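Local atomic coordinates of uncharacterized protein (PDB entry 4PAR), a protein that acts as a restriction endonuclease specific for 5-hydroxymethylcytosine, probably cutting DNA near the modified base with a nuclease domain joined to an SRA-like domain. Residues R15-T20 with L42-Q47; Q48-S53 with D93-S98; S53-A58 with I99-S104. The protein carries 3 engineered substitutions. One frame throughout, in Å; residues are numbered along the deposited sequence.

Interaction 1 of 3, residues R15-T20 with L42-Q47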
loop_
_atom_site.group_PDB
_atom_site.type_symbol
_atom_site.label_atom_id
_atom_site.label_comp_id
_atom_site.label_asym_id
_atom_site.label_seq_id
_atom_site.Cartn_x
_atom_site.Cartn_y
_atom_site.Cartn_z
ATOM N N ARG F 15 -16.197 9.690 -9.009
ATOM C CA ARG F 15 -14.998 9.691 -8.176
ATOM C C ARG F 15 -14.775 11.013 -7.434
ATOM O O ARG F 15 -14.224 11.008 -6.338
ATOM C CB ARG F 15 -13.767 9.350 -9.018
ATOM C CG ARG F 15 -13.819 7.957 -9.612
ATOM C CD ARG F 15 -12.546 7.625 -10.349
ATOM N NE ARG F 15 -11.437 7.416 -9.429
ATOM C CZ ARG F 15 -10.210 7.082 -9.810
ATOM N NH1 ARG F 15 -9.935 6.922 -11.099
ATOM N NH2 ARG F 15 -9.257 6.910 -8.904
ATOM N N GLN F 16 -15.194 12.137 -8.011
ATOM C CA GLN F 16 -15.050 13.418 -7.317
ATOM C C GLN F 16 -15.990 13.494 -6.122
ATOM O O GLN F 16 -15.658 14.089 -5.099
ATOM C CB GLN F 16 -15.312 14.602 -8.257
ATOM C CG GLN F 16 -14.265 14.803 -9.356
ATOM C CD GLN F 16 -12.921 15.306 -8.843
ATOM O OE1 GLN F 16 -12.838 15.982 -7.819
ATOM N NE2 GLN F 16 -11.862 14.977 -9.568
ATOM N N LEU F 17 -17.166 12.888 -6.257
ATOM C CA LEU F 17 -18.157 12.883 -5.190
ATOM C C LEU F 17 -18.026 11.625 -4.334
ATOM O O LEU F 17 -18.800 11.404 -3.399
ATOM C CB LEU F 17 -19.564 12.998 -5.771
ATOM C CG LEU F 17 -19.784 14.255 -6.606
ATOM C CD1 LEU F 17 -21.164 14.287 -7.214
ATOM C CD2 LEU F 17 -19.553 15.492 -5.771
ATOM N N GLY F 18 -17.040 10.802 -4.667
ATOM C CA GLY F 18 -16.798 9.565 -3.951
ATOM C C GLY F 18 -15.551 9.548 -3.088
ATOM O O GLY F 18 -15.108 8.484 -2.665
ATOM N N ARG F 19 -14.972 10.717 -2.832
ATOM C CA ARG F 19 -13.754 10.786 -2.029
ATOM C C ARG F 19 -14.066 10.506 -0.574
ATOM O O ARG F 19 -15.167 10.796 -0.105
ATOM C CB ARG F 19 -13.088 12.156 -2.140
ATOM C CG ARG F 19 -12.488 12.488 -3.485
ATOM C CD ARG F 19 -11.771 13.815 -3.401
ATOM N NE ARG F 19 -11.607 14.456 -4.700
ATOM C CZ ARG F 19 -10.604 14.197 -5.528
ATOM N NH1 ARG F 19 -9.692 13.294 -5.191
ATOM N NH2 ARG F 19 -10.521 14.830 -6.692
ATOM N N THR F 20 -13.092 9.950 0.142
ATOM C CA THR F 20 -13.233 9.763 1.579
ATOM C C THR F 20 -13.361 11.140 2.247
ATOM O O THR F 20 -12.531 12.025 2.039
ATOM C CB THR F 20 -12.051 8.950 2.171
ATOM O OG1 THR F 20 -12.106 8.988 3.601
ATOM C CG2 THR F 20 -10.717 9.498 1.704
ATOM N N LEU F 42 -19.768 22.978 -16.601
ATOM C CA LEU F 42 -18.932 23.482 -15.519
ATOM C C LEU F 42 -18.079 22.377 -14.907
ATOM O O LEU F 42 -18.600 21.471 -14.265
ATOM C CB LEU F 42 -19.798 24.114 -14.429
ATOM C CG LEU F 42 -20.035 25.622 -14.469
ATOM C CD1 LEU F 42 -20.453 26.082 -15.855
ATOM C CD2 LEU F 42 -21.089 25.990 -13.442
ATOM N N LYS F 43 -16.768 22.455 -15.097
ATOM C CA LYS F 43 -15.874 21.494 -14.468
ATOM C C LYS F 43 -15.806 21.799 -12.983
ATOM O O LYS F 43 -15.881 22.961 -12.585
ATOM C CB LYS F 43 -14.478 21.537 -15.100
ATOM C CG LYS F 43 -13.509 20.502 -14.545
ATOM C CD LYS F 43 -12.174 20.516 -15.277
ATOM C CE LYS F 43 -11.199 19.522 -14.659
ATOM N NZ LYS F 43 -9.887 19.488 -15.368
ATOM N N PHE F 44 -15.690 20.760 -12.162
ATOM C CA PHE F 44 -15.555 20.961 -10.723
ATOM C C PHE F 44 -14.570 19.971 -10.110
ATOM O O PHE F 44 -14.339 18.887 -10.652
ATOM C CB PHE F 44 -16.915 20.859 -10.028
ATOM C CG PHE F 44 -17.529 19.486 -10.078
ATOM C CD1 PHE F 44 -17.214 18.532 -9.123
ATOM C CD2 PHE F 44 -18.435 19.160 -11.063
ATOM C CE1 PHE F 44 -17.774 17.284 -9.166
ATOM C CE2 PHE F 44 -18.998 17.906 -11.109
ATOM C CZ PHE F 44 -18.668 16.968 -10.160
ATOM N N VAL F 45 -13.983 20.361 -8.982
ATOM C CA VAL F 45 -13.019 19.521 -8.276
ATOM C C VAL F 45 -13.350 19.519 -6.784
ATOM O O VAL F 45 -13.641 20.569 -6.208
ATOM C CB VAL F 45 -11.560 20.017 -8.477
ATOM C CG1 VAL F 45 -10.566 19.015 -7.913
ATOM C CG2 VAL F 45 -11.271 20.281 -9.937
ATOM N N THR F 46 -13.312 18.347 -6.159
ATOM C CA THR F 46 -13.504 18.258 -4.712
ATOM C C THR F 46 -12.181 18.066 -3.986
ATOM O O THR F 46 -11.287 17.381 -4.480
ATOM C CB THR F 46 -14.441 17.101 -4.315
ATOM O OG1 THR F 46 -13.938 15.871 -4.851
ATOM C CG2 THR F 46 -15.858 17.349 -4.817
ATOM N N GLN F 47 -12.072 18.671 -2.808
ATOM C CA GLN F 47 -10.874 18.569 -1.985
ATOM C C GLN F 47 -9.660 19.108 -2.726
ATOM O O GLN F 47 -8.600 18.483 -2.754
ATOM C CB GLN F 47 -10.646 17.126 -1.547
ATOM C CG GLN F 47 -11.812 16.560 -0.785
ATOM C CD GLN F 47 -11.524 15.198 -0.222
ATOM O OE1 GLN F 47 -10.413 14.684 -0.354
ATOM N NE2 GLN F 47 -12.525 14.597 0.416
#

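Interaction 2 of 3, residues Q48-S53 with D93-S98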
loop_
_atom_site.group_PDB
_atom_site.type_symbol
_atom_site.label_atom_id
_atom_site.label_comp_id
_atom_site.label_asym_id
_atom_site.label_seq_id
_atom_site.Cartn_x
_atom_site.Cartn_y
_atom_site.Cartn_z
ATOM N N GLN F 48 -9.832 20.280 -3.325
ATOM C CA GLN F 48 -8.756 20.914 -4.068
ATOM C C GLN F 48 -7.758 21.515 -3.106
ATOM O O GLN F 48 -8.126 22.342 -2.268
ATOM C CB GLN F 48 -9.301 21.994 -5.003
ATOM C CG GLN F 48 -8.229 22.816 -5.683
ATOM C CD GLN F 48 -7.366 22.000 -6.617
ATOM O OE1 GLN F 48 -7.862 21.360 -7.542
ATOM N NE2 GLN F 48 -6.061 22.014 -6.377
ATOM N N PHE F 49 -6.501 21.086 -3.220
ATOM C CA PHE F 49 -5.416 21.660 -2.423
ATOM C C PHE F 49 -5.097 23.086 -2.863
ATOM O O PHE F 49 -4.952 23.350 -4.055
ATOM C CB PHE F 49 -4.154 20.807 -2.528
ATOM C CG PHE F 49 -4.232 19.505 -1.792
ATOM C CD1 PHE F 49 -4.030 19.458 -0.423
ATOM C CD2 PHE F 49 -4.484 18.324 -2.471
ATOM C CE1 PHE F 49 -4.089 18.261 0.259
ATOM C CE2 PHE F 49 -4.543 17.122 -1.797
ATOM C CZ PHE F 49 -4.345 17.090 -0.430
ATOM N N VAL F 50 -4.990 24.000 -1.903
ATOM C CA VAL F 50 -4.623 25.386 -2.206
ATOM C C VAL F 50 -3.490 25.880 -1.317
ATOM O O VAL F 50 -3.231 25.314 -0.259
ATOM C CB VAL F 50 -5.814 26.326 -2.051
ATOM C CG1 VAL F 50 -6.947 25.875 -2.950
ATOM C CG2 VAL F 50 -6.263 26.364 -0.605
ATOM N N ARG F 51 -2.807 26.933 -1.751
ATOM C CA ARG F 51 -1.688 27.463 -0.978
ATOM C C ARG F 51 -2.001 28.844 -0.437
ATOM O O ARG F 51 -2.188 29.791 -1.199
ATOM C CB ARG F 51 -0.424 27.511 -1.826
ATOM C CG ARG F 51 0.801 27.899 -1.046
ATOM C CD ARG F 51 2.045 27.721 -1.884
ATOM N NE ARG F 51 2.243 26.335 -2.297
ATOM C CZ ARG F 51 2.808 25.407 -1.533
ATOM N NH1 ARG F 51 3.220 25.714 -0.310
ATOM N NH2 ARG F 51 2.959 24.172 -1.990
ATOM N N LEU F 52 -2.060 28.943 0.886
ATOM C CA LEU F 52 -2.387 30.196 1.551
ATOM C C LEU F 52 -1.232 31.179 1.491
ATOM O O LEU F 52 -0.174 30.894 0.925
ATOM C CB LEU F 52 -2.751 29.959 3.014
ATOM C CG LEU F 52 -3.803 28.929 3.393
ATOM C CD1 LEU F 52 -3.954 28.935 4.902
ATOM C CD2 LEU F 52 -5.120 29.241 2.718
ATOM N N SER F 53 -1.436 32.334 2.113
ATOM C CA SER F 53 -0.428 33.387 2.137
ATOM C C SER F 53 0.867 32.958 2.788
ATOM O O SER F 53 1.927 33.421 2.396
ATOM C CB SER F 53 -0.959 34.610 2.870
ATOM O OG SER F 53 -2.111 35.126 2.219
ATOM N N ASP F 93 -10.418 35.849 1.881
ATOM C CA ASP F 93 -10.748 35.021 0.722
ATOM C C ASP F 93 -10.076 33.642 0.746
ATOM O O ASP F 93 -10.076 32.930 -0.258
ATOM C CB ASP F 93 -10.406 35.762 -0.571
ATOM C CG ASP F 93 -11.645 36.316 -1.263
ATOM O OD1 ASP F 93 -12.658 35.585 -1.341
ATOM O OD2 ASP F 93 -11.612 37.481 -1.717
ATOM N N GLU F 94 -9.474 33.287 1.876
ATOM C CA GLU F 94 -8.793 32.002 2.000
ATOM C C GLU F 94 -9.550 31.067 2.947
ATOM O O GLU F 94 -10.256 31.531 3.839
ATOM C CB GLU F 94 -7.363 32.217 2.498
ATOM C CG GLU F 94 -6.531 33.118 1.610
ATOM C CD GLU F 94 -5.112 33.267 2.113
ATOM O OE1 GLU F 94 -4.843 32.827 3.251
ATOM O OE2 GLU F 94 -4.268 33.821 1.375
ATOM N N PRO F 95 -9.415 29.743 2.747
ATOM C CA PRO F 95 -10.177 28.770 3.541
ATOM C C PRO F 95 -9.860 28.814 5.034
ATOM O O PRO F 95 -8.822 29.336 5.434
ATOM C CB PRO F 95 -9.756 27.425 2.943
ATOM C CG PRO F 95 -8.455 27.690 2.286
ATOM C CD PRO F 95 -8.552 29.077 1.757
ATOM N N LEU F 96 -10.767 28.286 5.846
ATOM C CA LEU F 96 -10.579 28.262 7.293
ATOM C C LEU F 96 -9.807 27.023 7.749
ATOM O O LEU F 96 -9.287 26.979 8.864
ATOM C CB LEU F 96 -11.933 28.314 8.008
ATOM C CG LEU F 96 -12.701 29.631 8.163
ATOM C CD1 LEU F 96 -12.264 30.684 7.171
ATOM C CD2 LEU F 96 -14.193 29.373 8.025
ATOM N N TYR F 97 -9.726 26.021 6.880
ATOM C CA TYR F 97 -9.155 24.735 7.267
ATOM C C TYR F 97 -7.825 24.507 6.588
ATOM O O TYR F 97 -7.716 24.649 5.373
ATOM C CB TYR F 97 -10.101 23.585 6.919
ATOM C CG TYR F 97 -11.456 23.652 7.580
ATOM C CD1 TYR F 97 -12.480 24.401 7.020
ATOM C CD2 TYR F 97 -11.717 22.952 8.752
ATOM C CE1 TYR F 97 -13.723 24.461 7.608
ATOM C CE2 TYR F 97 -12.960 23.006 9.350
ATOM C CZ TYR F 97 -13.960 23.765 8.771
ATOM O OH TYR F 97 -15.206 23.837 9.344
ATOM N N SER F 98 -6.821 24.132 7.372
ATOM C CA SER F 98 -5.479 23.951 6.840
ATOM C C SER F 98 -4.871 22.635 7.309
ATOM O O SER F 98 -5.500 21.883 8.041
ATOM C CB SER F 98 -4.591 25.123 7.248
ATOM O OG SER F 98 -4.638 25.321 8.649
#

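Interaction 3 of 3, residues S53-A58 with I99-S104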
loop_
_atom_site.group_PDB
_atom_site.type_symbol
_atom_site.label_atom_id
_atom_site.label_comp_id
_atom_site.label_asym_id
_atom_site.label_seq_id
_atom_site.Cartn_x
_atom_site.Cartn_y
_atom_site.Cartn_z
ATOM N N SER F 53 -1.436 32.334 2.113
ATOM C CA SER F 53 -0.428 33.387 2.137
ATOM C C SER F 53 0.867 32.958 2.788
ATOM O O SER F 53 1.927 33.421 2.396
ATOM C CB SER F 53 -0.959 34.610 2.870
ATOM O OG SER F 53 -2.111 35.126 2.219
ATOM N N ASN F 54 0.788 32.045 3.747
ATOM C CA ASN F 54 1.888 31.847 4.690
ATOM C C ASN F 54 2.982 30.825 4.438
ATOM O O ASN F 54 3.989 30.869 5.135
ATOM C CB ASN F 54 1.304 31.516 6.059
ATOM C CG ASN F 54 0.005 30.779 5.954
ATOM O OD1 ASN F 54 -0.326 30.189 4.913
ATOM N ND2 ASN F 54 -0.739 30.788 7.032
ATOM N N LYS F 55 2.825 30.015 3.386
ATOM C CA LYS F 55 3.448 28.695 3.180
ATOM C C LYS F 55 2.605 27.503 3.637
ATOM O O LYS F 55 2.991 26.364 3.420
ATOM C CB LYS F 55 4.789 28.514 3.899
ATOM C CG LYS F 55 4.653 28.062 5.367
ATOM C CD LYS F 55 6.001 27.806 6.001
ATOM C CE LYS F 55 5.897 27.513 7.516
ATOM N NZ LYS F 55 5.741 28.699 8.413
ATOM N N LYS F 56 1.478 27.729 4.305
ATOM C CA LYS F 56 0.689 26.600 4.784
ATOM C C LYS F 56 -0.190 26.046 3.667
ATOM O O LYS F 56 -0.625 26.787 2.784
ATOM C CB LYS F 56 -0.186 26.984 5.999
ATOM C CG LYS F 56 0.598 27.170 7.297
ATOM C CD LYS F 56 -0.312 27.591 8.452
ATOM C CE LYS F 56 -1.445 26.603 8.649
ATOM N NZ LYS F 56 -2.335 27.000 9.772
ATOM N N ILE F 57 -0.449 24.740 3.698
ATOM C CA ILE F 57 -1.285 24.116 2.668
ATOM C C ILE F 57 -2.699 23.879 3.185
ATOM O O ILE F 57 -2.896 23.255 4.226
ATOM C CB ILE F 57 -0.695 22.785 2.179
ATOM C CG1 ILE F 57 0.777 22.965 1.794
ATOM C CG2 ILE F 57 -1.498 22.242 0.996
ATOM C CD1 ILE F 57 1.461 21.684 1.400
ATOM N N ALA F 58 -3.675 24.374 2.434
ATOM C CA ALA F 58 -5.078 24.278 2.805
ATOM C C ALA F 58 -5.848 23.481 1.771
ATOM O O ALA F 58 -5.269 23.007 0.796
ATOM C CB ALA F 58 -5.672 25.658 2.953
ATOM N N ILE F 99 -3.646 22.361 6.878
ATOM C CA ILE F 99 -2.961 21.132 7.250
ATOM C C ILE F 99 -1.728 21.468 8.072
ATOM O O ILE F 99 -1.072 22.478 7.819
ATOM C CB ILE F 99 -2.542 20.327 6.010
ATOM C CG1 ILE F 99 -3.683 20.278 4.998
ATOM C CG2 ILE F 99 -2.099 18.926 6.396
ATOM C CD1 ILE F 99 -4.950 19.655 5.541
ATOM N N SER F 100 -1.411 20.631 9.055
ATOM C CA SER F 100 -0.193 20.820 9.841
ATOM C C SER F 100 1.039 20.785 8.940
ATOM O O SER F 100 1.124 19.959 8.031
ATOM C CB SER F 100 -0.087 19.758 10.937
ATOM O OG SER F 100 -0.613 18.515 10.501
ATOM N N GLN F 101 1.982 21.691 9.195
ATOM C CA GLN F 101 3.192 21.820 8.377
ATOM C C GLN F 101 3.966 20.512 8.265
ATOM O O GLN F 101 4.656 20.277 7.275
ATOM C CB GLN F 101 4.111 22.909 8.939
ATOM C CG GLN F 101 3.673 24.337 8.634
ATOM C CD GLN F 101 2.536 24.821 9.523
ATOM O OE1 GLN F 101 1.666 24.048 9.926
ATOM N NE2 GLN F 101 2.544 26.112 9.835
ATOM N N THR F 102 3.848 19.670 9.288
ATOM C CA THR F 102 4.455 18.345 9.266
ATOM C C THR F 102 3.819 17.475 8.180
ATOM O O THR F 102 4.511 16.725 7.489
ATOM C CB THR F 102 4.329 17.642 10.635
ATOM O OG1 THR F 102 2.980 17.743 11.110
ATOM C CG2 THR F 102 5.266 18.283 11.650
ATOM N N GLU F 103 2.503 17.583 8.028
ATOM C CA GLU F 103 1.798 16.829 6.998
ATOM C C GLU F 103 1.804 17.581 5.671
ATOM O O GLU F 103 1.451 17.028 4.631
ATOM C CB GLU F 103 0.359 16.535 7.433
ATOM C CG GLU F 103 0.225 15.871 8.801
ATOM C CD GLU F 103 0.454 14.368 8.766
ATOM O OE1 GLU F 103 1.406 13.916 8.096
ATOM O OE2 GLU F 103 -0.326 13.636 9.414
ATOM N N SER F 104 2.208 18.845 5.712
ATOM C CA SER F 104 2.248 19.668 4.509
ATOM C C SER F 104 3.464 19.340 3.641
ATOM O O SER F 104 3.373 19.332 2.412
ATOM C CB SER F 104 2.247 21.156 4.876
ATOM O OG SER F 104 0.994 21.555 5.411
#

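Interaction 1 of 3, residues R15-T20 with L42-Q47
Gln-16 and Thr-46 meet through side chain and backbone, and Arg-19 fastens the pair together. The Gln-16 side chain bends at chi2 (-71°), which puts OE1 2.9 Å from Thr-46 N in a nearly straight bond (176°). Arg-19 NH2 reaches the same OE1 from the opposite face of the amide, at 2.8 Å. The hydroxyl of Thr-46 accepts from Arg-19, whose NE lies 2.7 Å from Thr-46 OG1, with the oxygen at the edge of the guanidinium and close to its plane. OG1 also donates to Gln-16 O, a hydrogen bond whose very short length of 2.5 Å is doubtful at this resolution. A first torsion of 56° sets OG1 between its own backbone N and carbonyl carbon, from where it can meet both partners. Beside this polar cluster, Gln-16 CB and Leu-17 CD2 pack against CE1 of Phe-44, and Gln-47 NE2 donates to Thr-20 O (3.0 Å). Further out, Asn-278 accepts from Gln-16 NE2 through OD1 and from Arg-19 NH1 through its backbone O. Thr-20 packs on a phosphate of the bound DNA. The contact thus seats the end of helix 7-16 on the start of strand 45-51, part of the central sheet of a PD-(D/E)XK-type nuclease domain, close to its DNA.

Interaction 2 of 3, residues Q48-S53 with D93-S98
Leu-52 and Pro-95 form the dense part of this contact, sliding past each other so that Leu-52 CD2 lies 3.6 Å from Pro-95 CD and about as near Pro-95 CG. From the strand itself Val-50 adds one methyl: CG2 sits 3.9 Å from Pro-95 CG. Pro-95, met from one side by these two neighbouring side chains, also touches Ala-58 of the neighbouring strand and Glu-72 and Ile-120 of two further strands. Its ring thus rests against the mixed sheet that includes strands 45-51, 57-64, 69-74 and 119-124, which belongs to a PD-(D/E)XK-type nuclease domain. Next to it, Leu-96 N gives a hydrogen bond to Glu-72 OE2 of strand 69-74. Toward the exposed turn after strand 45-51 the packing gives way to polar contacts. Glu-94 runs out extended beyond CG (chi2 -178°), crossing Leu-52 at a slant, with OE1 resting 3.6 Å from Leu-52 CB. Its other carboxylate oxygen is held by Ser-53, whose OG donates to Glu-94 OE2 at 2.7 Å from the syn side, 22° out of the carboxylate plane. A second link to that oxygen, from Ser-53 N to Glu-94 OE2 at 3.3 Å, is weak and strongly bent (120°). Glu-94 is buried, but Ser-53 is exposed, packs on Gln-91 and touches a crystal neighbour.

Interaction 3 of 3, residues S53-A58 with I99-S104
Strands of two different sheets are joined here by a single backbone hydrogen bond, Ile-99 N to Ile-57 O at 2.9 Å. It links a small two-stranded antiparallel sheet, 85-87 with 97-99, to strand 57-64 of the central sheet in the PD-(D/E)XK-type nuclease domain. The donor comes almost in line with the carbonyl (167° at the oxygen), though the N-H itself is bent to 136°. Lys-56 lays its methylenes obliquely across the amide of Gln-101, with Lys-56 CG 3.4 Å from Gln-101 NE2. The bend of Lys-56 at chi3 (56°) carries its NZ to a salt bridge with Glu-86 and a hydrogen bond to Ser-98 OG. Lys-55 crosses Gln-101 at about a right angle, its CE 4.0 Å from Gln-101 CG, at the exposed end of the contact. Just before it, Asn-54 OD1 accepts from Lys-56 N in an Asx turn that shapes the loop entering the strand. On the inner side, Ile-57 points CG1 and CD1 at the short helix 101-104. There Ser-104 OG donates to Ser-100 O (3.1 Å) from above the carbonyl plane, and Ser-104 CB lies 3.6 Å from Ile-57 CD1.

Overall arrangement
Interactions 1, 2 and 3 lie along the same sheet of the nuclease domain. Interaction 1 meets strand 45-51 at its start and interaction 2 meets it further on, their centres about 17 Å apart, while interaction 3 joins the neighbouring strand 57-64, its centre about 22 Å from that of interaction 1. Interactions 2 and 3 are close, with centres about 9 Å apart, sharing Ser-53 and directly joined by the probable hydrogen bond from Ala-58 N to Val-50 O (2.9 Å); their segments alternate along the chain. The bound DNA comes nearest interaction 1, about 4 Å from its nearest atom, against about 9 Å for interaction 2 and about 8 Å for interaction 3.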